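Local coordinates for peptide ABC transporter, peptide-binding protein (Enterococcus faecalis, PDB 3O6P) that probably binds peptides outside the cell and delivers them to an ABC transporter for uptake, this chain being a C-terminal piece of the longer binding protein, at residues A[23-26]-A[27-31]; A[120-123]-A[124-128]. All blocks are in the same frame, centred on the assembly; numbering follows the deposited sequence. Where two conformers were deposited one is given.

Contact 1 of 2, residues A[23-26]-A[27-31]; sequences ANLR and KAISY
The Asn24 carboxamide and the Lys27 amine are joined by one water, across the first turn of helix 23-31. The water donates to Asn24 OD1 at 2.7 Å and accepts from Lys27 NZ at 2.8 Å. The amide's other end, Asn24 ND2, bonds to Glu93 OE1, so both ends of this flat group are held. The guanidinium of Arg26 lies with one face against Ala23; Ala23 CA sits 3.6 Å above its plane, over its centre. Asp219 O and Phe20 O take bonds from Arg26 NH2 and NH1, which should fix the rotation of the group. CG of Lys27 is placed beside its own backbone N (chi1 -68°). The extended chain therefore runs back past Ala23, with Lys27 CG 3.3 Å from Ala23 O. That oxygen also accepts the Lys27 N-H. The other helical bonds are Ala28 N to Asn24 O, Ile29 N to Leu25 O and Ser30 N to Arg26 O.

On the buried side, Leu25 and Ile29 meet one turn apart. Their CD1 methyls, Leu25 CD1 and Ile29 CD1, touch at 4.0 Å, and Ile29 CG1 lies 3.4 Å from Leu25 O.

The helix is wedged between sheet and helix. Leu25 and Ile29 reach strand 99-106 at Leu99 and Met101, and Ile29 also meets Met9 of strand 5-11. Asn24, Leu25 and Tyr31 touch helix 80-94, where the rings of Tyr31 and Tyr86 pack edge-to-face.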
loop_
_atom_site.group_PDB
_atom_site.type_symbol
_atom_site.label_atom_id
_atom_site.label_comp_id
_atom_site.label_asym_id
_atom_site.label_seq_id
_atom_site.Cartn_x
_atom_site.Cartn_y
_atom_site.Cartn_z
ATOM N N ALA A 23 -4.425 -2.594 -12.304
ATOM C CA ALA A 23 -4.831 -3.083 -10.976
ATOM C C ALA A 23 -4.518 -4.549 -10.781
ATOM O O ALA A 23 -4.144 -4.955 -9.684
ATOM C CB ALA A 23 -6.330 -2.801 -10.739
ATOM N N ASN A 24 -4.640 -5.352 -11.837
ATOM C CA ASN A 24 -4.274 -6.766 -11.706
ATOM C C ASN A 24 -2.794 -7.007 -11.391
ATOM O O ASN A 24 -2.469 -7.924 -10.624
ATOM C CB ASN A 24 -4.709 -7.562 -12.922
ATOM C CG ASN A 24 -6.220 -7.729 -12.962
ATOM O OD1 ASN A 24 -6.844 -8.008 -11.930
ATOM N ND2 ASN A 24 -6.819 -7.538 -14.136
ATOM N N LEU A 25 -1.906 -6.190 -11.954
ATOM C CA LEU A 25 -0.493 -6.278 -11.574
ATOM C C LEU A 25 -0.274 -5.888 -10.120
ATOM O O LEU A 25 0.468 -6.572 -9.395
ATOM C CB LEU A 25 0.421 -5.462 -12.510
ATOM C CG LEU A 25 1.902 -5.362 -12.086
ATOM C CD1 LEU A 25 2.558 -6.761 -11.992
ATOM C CD2 LEU A 25 2.686 -4.445 -13.045
ATOM N N ARG A 26 -0.892 -4.796 -9.686
ATOM C CA ARG A 26 -0.734 -4.405 -8.296
ATOM C C ARG A 26 -1.220 -5.511 -7.322
ATOM O O ARG A 26 -0.558 -5.827 -6.330
ATOM C CB ARG A 26 -1.437 -3.090 -8.030
ATOM C CG ARG A 26 -0.955 -1.943 -8.918
ATOM C CD ARG A 26 -1.451 -0.591 -8.352
ATOM N NE ARG A 26 -2.921 -0.470 -8.338
ATOM C CZ ARG A 26 -3.670 0.038 -9.317
ATOM N NH1 ARG A 26 -3.122 0.463 -10.469
ATOM N NH2 ARG A 26 -4.992 0.081 -9.145
ATOM N N LYS A 27 -2.338 -6.130 -7.657
ATOM C CA LYS A 27 -2.845 -7.264 -6.898
ATOM C C LYS A 27 -1.911 -8.481 -6.976
ATOM O O LYS A 27 -1.720 -9.151 -5.957
ATOM C CB LYS A 27 -4.269 -7.617 -7.362
ATOM C CG LYS A 27 -5.286 -6.510 -6.979
ATOM C CD LYS A 27 -6.592 -6.717 -7.687
ATOM C CE LYS A 27 -7.403 -5.446 -7.460
ATOM N NZ LYS A 27 -8.773 -5.602 -8.030
ATOM N N ALA A 28 -1.346 -8.780 -8.166
ATOM C CA ALA A 28 -0.446 -9.941 -8.287
ATOM C C ALA A 28 0.746 -9.749 -7.343
ATOM O O ALA A 28 1.170 -10.690 -6.639
ATOM C CB ALA A 28 0.023 -10.105 -9.731
ATOM N N ILE A 29 1.241 -8.511 -7.278
ATOM C CA ILE A 29 2.365 -8.177 -6.386
ATOM C C ILE A 29 1.940 -8.430 -4.931
ATOM O O ILE A 29 2.646 -9.145 -4.181
ATOM C CB ILE A 29 2.821 -6.724 -6.639
ATOM C CG1 ILE A 29 3.595 -6.677 -7.969
ATOM C CG2 ILE A 29 3.699 -6.225 -5.495
ATOM C CD1 ILE A 29 3.854 -5.235 -8.504
ATOM N N SER A 30 0.780 -7.886 -4.535
ATOM C CA SER A 30 0.330 -8.093 -3.165
ATOM C C SER A 30 0.100 -9.581 -2.819
ATOM O O SER A 30 0.490 -10.055 -1.735
ATOM C CB SER A 30 -0.895 -7.242 -2.850
ATOM O OG SER A 30 -1.316 -7.426 -1.503
ATOM N N TYR A 31 -0.494 -10.322 -3.746
ATOM C CA TYR A 31 -0.751 -11.741 -3.517
ATOM C C TYR A 31 0.513 -12.563 -3.338
ATOM O O TYR A 31 0.465 -13.673 -2.775
ATOM C CB TYR A 31 -1.491 -12.323 -4.733
ATOM C CG TYR A 31 -2.979 -12.114 -4.787
ATOM C CD1 TYR A 31 -3.798 -12.503 -3.730
ATOM C CD2 TYR A 31 -3.581 -11.640 -5.967
ATOM C CE1 TYR A 31 -5.201 -12.358 -3.822
ATOM C CE2 TYR A 31 -4.975 -11.504 -6.082
ATOM C CZ TYR A 31 -5.776 -11.847 -5.004
ATOM O OH TYR A 31 -7.140 -11.707 -5.129
HETATM O O HOH W 1 -8.506 -6.332 -10.702
#

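Contact 2 of 2, residues A[120-123]-A[124-128]; sequences GSIQ and DALDG. With NA (sodium ion), chain B.
Ile122 and Leu126 touch one turn apart at the end of helix 109-125, and the two chains lie at a slant to each other. The touch is methyl to methyl, Ile122 CG2 to Leu126 CD1 at 4.1 Å. With Leu126 CG anti to its own carbonyl carbon (chi1 -53°), the start of the side chain lies alongside the Ile122 carbonyl, Leu126 CG being 3.6 Å from Ile122 O. The same oxygen receives the Leu126 N-H at 3.1 Å, the last of three helical bonds here. Asp124 N to Gly120 O and Ala125 N to Ser121 O come before it.

Leu126 is the first residue to leave helical backbone angles (-110°/108°). Its carbonyl O comes close to Gln123 O, and both bind the same sodium ion, at about a right angle. Gln123 O binds sodium at 2.3 Å and Leu126 O at 2.5 Å. Three waters and Val129 O complete six ligands. One water donates to Asp124 O and to Asp127 OD1, at 2.7 Å from the latter. Another accepts from Gly128 N, also at 2.7 Å. The ion thus holds the last turn of the helix and the turn after it together, directly through carbonyl oxygens and indirectly through bound water.

The segment is the exit of the helix in the beta-alpha-beta unit of strand 99-106, helix 109-125 and strand 129-136. Ile122 packs on Val129 and Val131 of the last strand. Leu126 touches Ala83 and Trp87 of helix 80-94, and Ala125 O bonds to Lys84 of that helix.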
loop_
_atom_site.group_PDB
_atom_site.type_symbol
_atom_site.label_atom_id
_atom_site.label_comp_id
_atom_site.label_asym_id
_atom_site.label_seq_id
_atom_site.Cartn_x
_atom_site.Cartn_y
_atom_site.Cartn_z
ATOM N N GLY A 120 12.453 -11.222 -3.153
ATOM C CA GLY A 120 12.448 -12.669 -3.433
ATOM C C GLY A 120 11.052 -13.207 -3.695
ATOM O O GLY A 120 10.842 -14.057 -4.580
ATOM N N SER A 121 10.099 -12.732 -2.908
ATOM C CA SER A 121 8.716 -13.210 -3.013
ATOM C C SER A 121 8.093 -12.885 -4.375
ATOM O O SER A 121 7.510 -13.759 -5.039
ATOM C CB SER A 121 7.861 -12.582 -1.905
ATOM O OG SER A 121 8.265 -13.025 -0.605
ATOM N N ILE A 122 8.213 -11.634 -4.808
ATOM C CA ILE A 122 7.643 -11.228 -6.088
ATOM C C ILE A 122 8.333 -11.953 -7.247
ATOM O O ILE A 122 7.669 -12.540 -8.130
ATOM C CB ILE A 122 7.762 -9.702 -6.277
ATOM C CG1 ILE A 122 6.997 -8.950 -5.189
ATOM C CG2 ILE A 122 7.312 -9.304 -7.674
ATOM C CD1 ILE A 122 7.351 -7.455 -5.090
ATOM N N GLN A 123 9.663 -11.910 -7.242
ATOM C CA GLN A 123 10.471 -12.505 -8.297
ATOM C C GLN A 123 10.175 -13.997 -8.437
ATOM O O GLN A 123 9.960 -14.511 -9.548
ATOM C CB GLN A 123 11.952 -12.254 -7.993
ATOM C CG GLN A 123 12.891 -12.844 -8.990
ATOM C CD GLN A 123 14.226 -12.125 -8.963
ATOM O OE1 GLN A 123 14.351 -11.003 -9.458
ATOM N NE2 GLN A 123 15.229 -12.771 -8.392
ATOM N N ASP A 124 10.103 -14.685 -7.309
ATOM C CA ASP A 124 9.885 -16.110 -7.316
ATOM C C ASP A 124 8.479 -16.493 -7.834
ATOM O O ASP A 124 8.329 -17.431 -8.628
ATOM C CB ASP A 124 10.133 -16.664 -5.904
ATOM C CG ASP A 124 10.088 -18.146 -5.887
ATOM O OD1 ASP A 124 11.057 -18.763 -6.362
ATOM O OD2 ASP A 124 9.056 -18.691 -5.466
ATOM N N ALA A 125 7.462 -15.735 -7.413
ATOM C CA ALA A 125 6.071 -16.061 -7.723
ATOM C C ALA A 125 5.681 -15.786 -9.174
ATOM O O ALA A 125 4.875 -16.529 -9.751
ATOM C CB ALA A 125 5.116 -15.324 -6.771
ATOM N N LEU A 126 6.270 -14.741 -9.761
ATOM C CA LEU A 126 5.820 -14.243 -11.062
ATOM C C LEU A 126 6.836 -14.524 -12.149
ATOM O O LEU A 126 7.896 -13.906 -12.207
ATOM C CB LEU A 126 5.514 -12.750 -10.975
ATOM C CG LEU A 126 4.537 -12.358 -9.859
ATOM C CD1 LEU A 126 4.229 -10.847 -9.863
ATOM C CD2 LEU A 126 3.233 -13.168 -9.893
ATOM N N ASP A 127 6.517 -15.465 -13.020
ATOM C CA ASP A 127 7.457 -15.855 -14.067
ATOM C C ASP A 127 7.552 -14.719 -15.073
ATOM O O ASP A 127 6.539 -14.275 -15.586
ATOM C CB ASP A 127 7.016 -17.163 -14.741
ATOM C CG ASP A 127 7.284 -18.406 -13.865
ATOM O OD1 ASP A 127 8.256 -18.418 -13.074
ATOM O OD2 ASP A 127 6.537 -19.397 -13.995
ATOM N N GLY A 128 8.764 -14.254 -15.354
ATOM C CA GLY A 128 8.940 -13.124 -16.265
ATOM C C GLY A 128 9.081 -11.795 -15.537
ATOM O O GLY A 128 9.248 -10.740 -16.173
HETATM NA NA NA B . 10.312 -14.293 -11.794
HETATM O O HOH W 2 9.574 -16.715 -11.473
HETATM O O HOH W 3 11.040 -14.749 -14.025
HETATM O O HOH W 4 12.609 -15.214 -11.307
#

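Contact 1 is largely buried, whereas contact 2 lies farther from the centre of the chain, and its last residues are exposed. Contact 1 takes in the whole of helix 23-31; contact 2 takes the end of helix 109-125 and the turn after it. Both lean on helix 80-94, but contact 1 faces strands 5-11 and 99-106 and contact 2 faces strand 129-136. The two meet directly: Ile29 CG2 lies 3.9 Å from Ile122 CD1, and Ala28 CB packs near Leu126 CD1. Their polar chemistry differs with place. In contact 1 side-chain nitrogens are tied mainly to protein oxygens. In contact 2 backbone oxygens at the helix end bind a partly hydrated sodium ion.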